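Local atomic coordinates of phosphate-binding protein (Xanthomonas axonopodis pv. citri, PDB entry 5UB3), a protein that probably serves as a periplasmic binding protein of the phosphate/phosphonate-binding family, acting as a sensory receptor paired with a diguanylate cyclase. Residues H114-N120 / A156-G162; A168-K173 / V195-F200. One frame throughout, in Å; residues are numbered along the deposited sequence.

Contact 1 of 2, residues H114-N120 / A156-G162; sequences HTLALQN and AGYLMVG
Leu-118 and Tyr-158 meet at about a right angle on one face of a parallel strand pair, the CD1 methyl of Leu-118 lying 3.7 Å from Tyr-158 CD2 and almost as close to Tyr-158 CB. With CG between its own backbone N and carbonyl carbon (chi1 72°), Tyr-158 offers the methyl the near part of its side chain, CB, CG and CD2, while the end of the ring leads away. On the same face Met-160 doubles back: bends at chi2 and chi3 bring its SD to 3.9 Å from Leu-118 CB and lay its CE against Asn-120 CA at 3.6 Å. Beneath these side chains the backbones of 115-118 and 156-160 run parallel, with Leu-116 opposite Tyr-158 and Leu-118 opposite Met-160. Gly-157 N gives to His-114 O, and Gly-157 O receives Leu-116 N at 2.8 Å; Leu-159 in turn gives its N to Leu-116 O and takes Leu-118 N. The nearly straight bond from Val-161 N to Leu-118 O (3.0 Å, 171° at the hydrogen) carries the pairing one residue past the end of strand 156-160, where a weak one from Gly-162 N to Gln-119 O follows. These strands belong to the parallel part of a mixed sheet in one lobe of a periplasmic binding protein, with strand 178-182 bonded along the other edge of 115-118 and strand 141-143 beside 156-160. Helix 124-136 packs over the Leu-116, Leu-118 and Tyr-158 face through Leu-134, Tyr-127, Pro-130 and Met-131. On the other face, Ala-117 CB comes 4.3 Å from CG2 of Val-161, just past the strand, and Val-167 of helix 164-172 touches both residues.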
# COMPACT_ATOMS: atom_id res chain seq x y z
N HIS A 114 11.40 -0.79 -22.99
CA HIS A 114 10.02 -0.36 -22.91
C HIS A 114 9.76 0.42 -21.65
O HIS A 114 10.62 0.52 -20.78
CB HIS A 114 9.11 -1.58 -22.97
CG HIS A 114 9.08 -2.19 -24.33
ND1 HIS A 114 9.78 -3.32 -24.65
CD2 HIS A 114 8.52 -1.76 -25.48
CE1 HIS A 114 9.63 -3.59 -25.93
NE2 HIS A 114 8.86 -2.66 -26.45
N THR A 115 8.57 0.97 -21.55
CA THR A 115 8.23 1.86 -20.47
C THR A 115 7.18 1.19 -19.56
O THR A 115 6.33 0.43 -19.98
CB THR A 115 7.75 3.22 -21.01
OG1 THR A 115 6.61 3.00 -21.81
CG2 THR A 115 8.79 3.85 -21.85
N LEU A 116 7.28 1.53 -18.30
CA LEU A 116 6.42 0.99 -17.27
C LEU A 116 5.76 2.14 -16.51
O LEU A 116 6.45 3.01 -16.05
CB LEU A 116 7.30 0.22 -16.31
CG LEU A 116 6.70 -0.31 -15.02
CD1 LEU A 116 5.68 -1.42 -15.25
CD2 LEU A 116 7.83 -0.87 -14.20
N ALA A 117 4.45 2.07 -16.31
CA ALA A 117 3.67 2.97 -15.51
C ALA A 117 3.62 2.49 -14.08
O ALA A 117 3.11 1.41 -13.83
CB ALA A 117 2.22 3.04 -16.05
N LEU A 118 4.11 3.31 -13.18
CA LEU A 118 4.03 3.07 -11.75
C LEU A 118 3.23 4.14 -11.08
O LEU A 118 2.89 5.16 -11.68
CB LEU A 118 5.42 3.05 -11.21
CG LEU A 118 6.25 1.93 -11.85
CD1 LEU A 118 7.65 1.89 -11.22
CD2 LEU A 118 5.59 0.60 -11.62
N GLN A 119 2.97 3.95 -9.80
CA GLN A 119 2.11 4.85 -9.12
C GLN A 119 2.75 6.03 -8.41
O GLN A 119 2.70 7.15 -8.92
CB GLN A 119 1.21 4.05 -8.24
CG GLN A 119 0.15 3.36 -9.07
CD GLN A 119 -0.61 2.32 -8.30
OE1 GLN A 119 -1.17 2.58 -7.22
NE2 GLN A 119 -0.65 1.11 -8.85
N ASN A 120 3.21 5.84 -7.20
CA ASN A 120 3.98 6.84 -6.47
C ASN A 120 4.86 6.02 -5.57
O ASN A 120 4.62 4.82 -5.43
CB ASN A 120 3.12 7.75 -5.58
CG ASN A 120 2.24 6.97 -4.62
OD1 ASN A 120 2.70 6.21 -3.73
ND2 ASN A 120 0.95 7.11 -4.83
N ALA A 156 14.72 -0.76 -19.24
CA ALA A 156 13.39 -0.21 -19.15
C ALA A 156 13.48 1.21 -18.58
O ALA A 156 14.57 1.72 -18.18
CB ALA A 156 12.54 -1.06 -18.27
N GLY A 157 12.33 1.85 -18.55
CA GLY A 157 12.16 3.11 -17.90
C GLY A 157 10.77 3.17 -17.31
O GLY A 157 9.82 2.51 -17.82
N TYR A 158 10.63 3.95 -16.25
CA TYR A 158 9.33 4.07 -15.62
C TYR A 158 8.86 5.48 -15.58
O TYR A 158 9.67 6.42 -15.53
CB TYR A 158 9.27 3.45 -14.23
CG TYR A 158 10.00 4.16 -13.17
CD1 TYR A 158 11.34 3.99 -13.02
CD2 TYR A 158 9.34 5.00 -12.28
CE1 TYR A 158 12.02 4.65 -12.02
CE2 TYR A 158 10.01 5.64 -11.28
CZ TYR A 158 11.34 5.46 -11.16
OH TYR A 158 12.07 6.06 -10.19
N LEU A 159 7.54 5.60 -15.63
CA LEU A 159 6.86 6.86 -15.48
C LEU A 159 5.87 6.77 -14.32
O LEU A 159 5.01 5.87 -14.30
CB LEU A 159 6.11 7.16 -16.74
CG LEU A 159 7.01 7.48 -17.90
CD1 LEU A 159 6.30 7.25 -19.21
CD2 LEU A 159 7.45 8.92 -17.76
N MET A 160 5.93 7.75 -13.44
CA MET A 160 4.96 7.85 -12.35
C MET A 160 3.74 8.57 -12.88
O MET A 160 3.84 9.72 -13.25
CB MET A 160 5.52 8.63 -11.18
CG MET A 160 6.85 8.10 -10.71
SD MET A 160 6.68 6.49 -9.92
CE MET A 160 7.09 7.05 -8.27
N VAL A 161 2.61 7.89 -12.85
CA VAL A 161 1.33 8.46 -13.30
C VAL A 161 0.32 8.71 -12.14
O VAL A 161 -0.80 9.14 -12.38
CB VAL A 161 0.75 7.58 -14.41
CG1 VAL A 161 1.76 7.38 -15.54
CG2 VAL A 161 0.29 6.23 -13.90
N GLY A 162 0.73 8.42 -10.91
CA GLY A 162 -0.10 8.63 -9.71
C GLY A 162 -1.13 7.53 -9.46
O GLY A 162 -0.89 6.56 -8.70

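Contact 2 of 2, residues A168-K173 / V195-F200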
# COMPACT_ATOMS: atom_id res chain seq x y z
N ALA A 168 -3.67 2.04 -15.68
CA ALA A 168 -4.45 1.30 -16.64
C ALA A 168 -4.67 2.17 -17.89
O ALA A 168 -4.43 1.75 -19.00
CB ALA A 168 -5.77 0.89 -16.00
N ALA A 169 -5.04 3.42 -17.69
CA ALA A 169 -5.33 4.33 -18.81
C ALA A 169 -4.17 4.63 -19.72
O ALA A 169 -4.33 4.64 -20.94
CB ALA A 169 -5.93 5.63 -18.28
N PHE A 170 -2.98 4.87 -19.16
CA PHE A 170 -1.79 5.14 -19.98
C PHE A 170 -1.39 3.97 -20.80
O PHE A 170 -0.93 4.13 -21.91
CB PHE A 170 -0.56 5.57 -19.15
CG PHE A 170 -0.55 7.02 -18.81
CD1 PHE A 170 -1.44 7.54 -17.91
CD2 PHE A 170 0.38 7.86 -19.37
CE1 PHE A 170 -1.43 8.88 -17.60
CE2 PHE A 170 0.41 9.20 -19.06
CZ PHE A 170 -0.49 9.71 -18.18
N VAL A 171 -1.50 2.78 -20.25
CA VAL A 171 -1.17 1.57 -21.02
C VAL A 171 -2.25 1.35 -22.07
O VAL A 171 -1.94 0.95 -23.22
CB VAL A 171 -0.98 0.32 -20.14
CG1 VAL A 171 -0.57 -0.88 -20.98
CG2 VAL A 171 0.09 0.61 -19.15
N HIS A 172 -3.50 1.65 -21.71
CA HIS A 172 -4.55 1.36 -22.66
C HIS A 172 -4.41 2.25 -23.87
O HIS A 172 -4.65 1.79 -24.99
CB HIS A 172 -5.92 1.50 -22.09
CG HIS A 172 -6.95 0.94 -23.01
ND1 HIS A 172 -7.81 1.73 -23.73
CD2 HIS A 172 -7.19 -0.33 -23.40
CE1 HIS A 172 -8.57 0.97 -24.49
NE2 HIS A 172 -8.20 -0.28 -24.32
N LYS A 173 -3.97 3.50 -23.62
CA LYS A 173 -3.95 4.51 -24.63
C LYS A 173 -2.63 4.54 -25.39
O LYS A 173 -2.42 5.49 -26.14
CB LYS A 173 -4.33 5.87 -24.03
CG LYS A 173 -5.75 5.86 -23.51
CD LYS A 173 -6.13 7.15 -22.86
CE LYS A 173 -7.28 7.01 -21.85
NZ LYS A 173 -8.49 6.67 -22.62
N VAL A 195 -13.67 -1.85 -20.02
CA VAL A 195 -13.32 -1.36 -21.37
C VAL A 195 -11.80 -1.40 -21.62
O VAL A 195 -11.40 -1.68 -22.72
CB VAL A 195 -13.90 0.06 -21.65
CG1 VAL A 195 -13.33 1.12 -20.72
CG2 VAL A 195 -13.64 0.49 -23.08
N PHE A 196 -10.97 -1.13 -20.61
CA PHE A 196 -9.52 -1.26 -20.73
C PHE A 196 -9.04 -2.67 -20.55
O PHE A 196 -8.21 -3.11 -21.31
CB PHE A 196 -8.69 -0.33 -19.78
CG PHE A 196 -8.97 1.14 -19.91
CD1 PHE A 196 -9.55 1.70 -21.06
CD2 PHE A 196 -8.62 1.99 -18.87
CE1 PHE A 196 -9.81 3.05 -21.11
CE2 PHE A 196 -8.86 3.35 -18.93
CZ PHE A 196 -9.46 3.88 -20.05
N LYS A 197 -9.54 -3.33 -19.51
CA LYS A 197 -9.09 -4.66 -19.12
C LYS A 197 -9.13 -5.69 -20.24
O LYS A 197 -8.25 -6.53 -20.37
CB LYS A 197 -9.95 -5.16 -17.96
CG LYS A 197 -9.51 -6.50 -17.38
CD LYS A 197 -10.46 -6.93 -16.28
CE LYS A 197 -9.80 -8.07 -15.56
NZ LYS A 197 -10.71 -8.75 -14.63
N ARG A 198 -10.19 -5.63 -21.03
CA ARG A 198 -10.37 -6.59 -22.13
C ARG A 198 -9.26 -6.47 -23.17
O ARG A 198 -9.00 -7.43 -23.87
CB ARG A 198 -11.74 -6.41 -22.80
CG ARG A 198 -11.87 -5.14 -23.59
CD ARG A 198 -13.33 -4.83 -23.81
NE ARG A 198 -13.55 -3.79 -24.81
CZ ARG A 198 -14.72 -3.19 -25.03
NH1 ARG A 198 -15.79 -3.52 -24.30
NH2 ARG A 198 -14.83 -2.24 -25.93
N ASP A 199 -8.60 -5.31 -23.26
CA ASP A 199 -7.47 -5.15 -24.18
C ASP A 199 -6.10 -5.51 -23.63
O ASP A 199 -5.10 -5.34 -24.31
CB ASP A 199 -7.50 -3.77 -24.78
CG ASP A 199 -8.71 -3.55 -25.73
OD1 ASP A 199 -9.15 -4.47 -26.43
OD2 ASP A 199 -9.22 -2.44 -25.75
N PHE A 200 -6.07 -6.02 -22.39
CA PHE A 200 -4.84 -6.31 -21.69
C PHE A 200 -4.56 -7.79 -21.46
O PHE A 200 -5.46 -8.60 -21.32
CB PHE A 200 -4.88 -5.67 -20.28
CG PHE A 200 -4.88 -4.18 -20.27
CD1 PHE A 200 -4.30 -3.44 -21.28
CD2 PHE A 200 -5.40 -3.51 -19.20
CE1 PHE A 200 -4.29 -2.05 -21.22
CE2 PHE A 200 -5.41 -2.10 -19.13
CZ PHE A 200 -4.83 -1.39 -20.14
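His-172 projects from the end of helix 164-172 into a hollow formed by Phe-196, Asp-199 and Phe-200. Its CG stands anti to the backbone N (chi1 -169°), which carries the imidazole out across the gap and lays it over Phe-196 in an offset stack, centroids 4.5 Å apart and planes at 23°. The overlap is at the rim: Phe-196 CD1 lies 3.2 Å from His-172 ND1, while His-172 CB rests over the phenyl face and Phe-196 CA over the imidazole face, two reciprocal CH-pi contacts. An edge of the imidazole is turned toward the face of Phe-200 in an offset edge-to-face pair. At its far end NE2 donates to Asp-199 OD2 at 2.8 Å, almost straight (174°). OD2 accepts the bond through its anti lone pair, away from the other oxygen, with the carboxylate nearly coplanar with the ring; this should restrain rotation of the imidazole.

Phe-196 in turn presses its CE2 against the small bump of Ala-169 CB, 3.8 Å away, and Lys-173 NZ approaches its CZ obliquely. Phe-200 turns a ring edge to the helix backbone, its CZ 3.4 Å from Ala-168 O, and CE1 meets Val-171 CG1 at 3.9 Å. Phe-98 of strand 92-100 meets both Val-171 and Phe-200. The arrangement is an aromatic cluster clasped by a His-carboxylate hydrogen bond, joining the end of helix 164-172 to short helix 194-197 and the type I turn 197-200 that leads into strand 200-205.

Overall arrangement
The two contacts follow one another along the chain, and their centres lie about 15 Å apart on the same side of the molecule. Helix 164-172, which comes directly after strand 156-160, joins them: it packs against Ala-117 and Val-161 of contact 1 and supplies one half of contact 2. They also touch directly, Val-161 CG1 lying 4.0 Å from Phe-170 CD1. Contact 1 is the more buried, just over half of its touching residues being buried against a third in contact 2, and depends on repeated main-chain bonding. Contact 2 is smaller and lies farther from the chain centre; no main-chain bond crosses it, and its hold comes from an aromatic cluster, apolar contacts and one side-chain hydrogen bond.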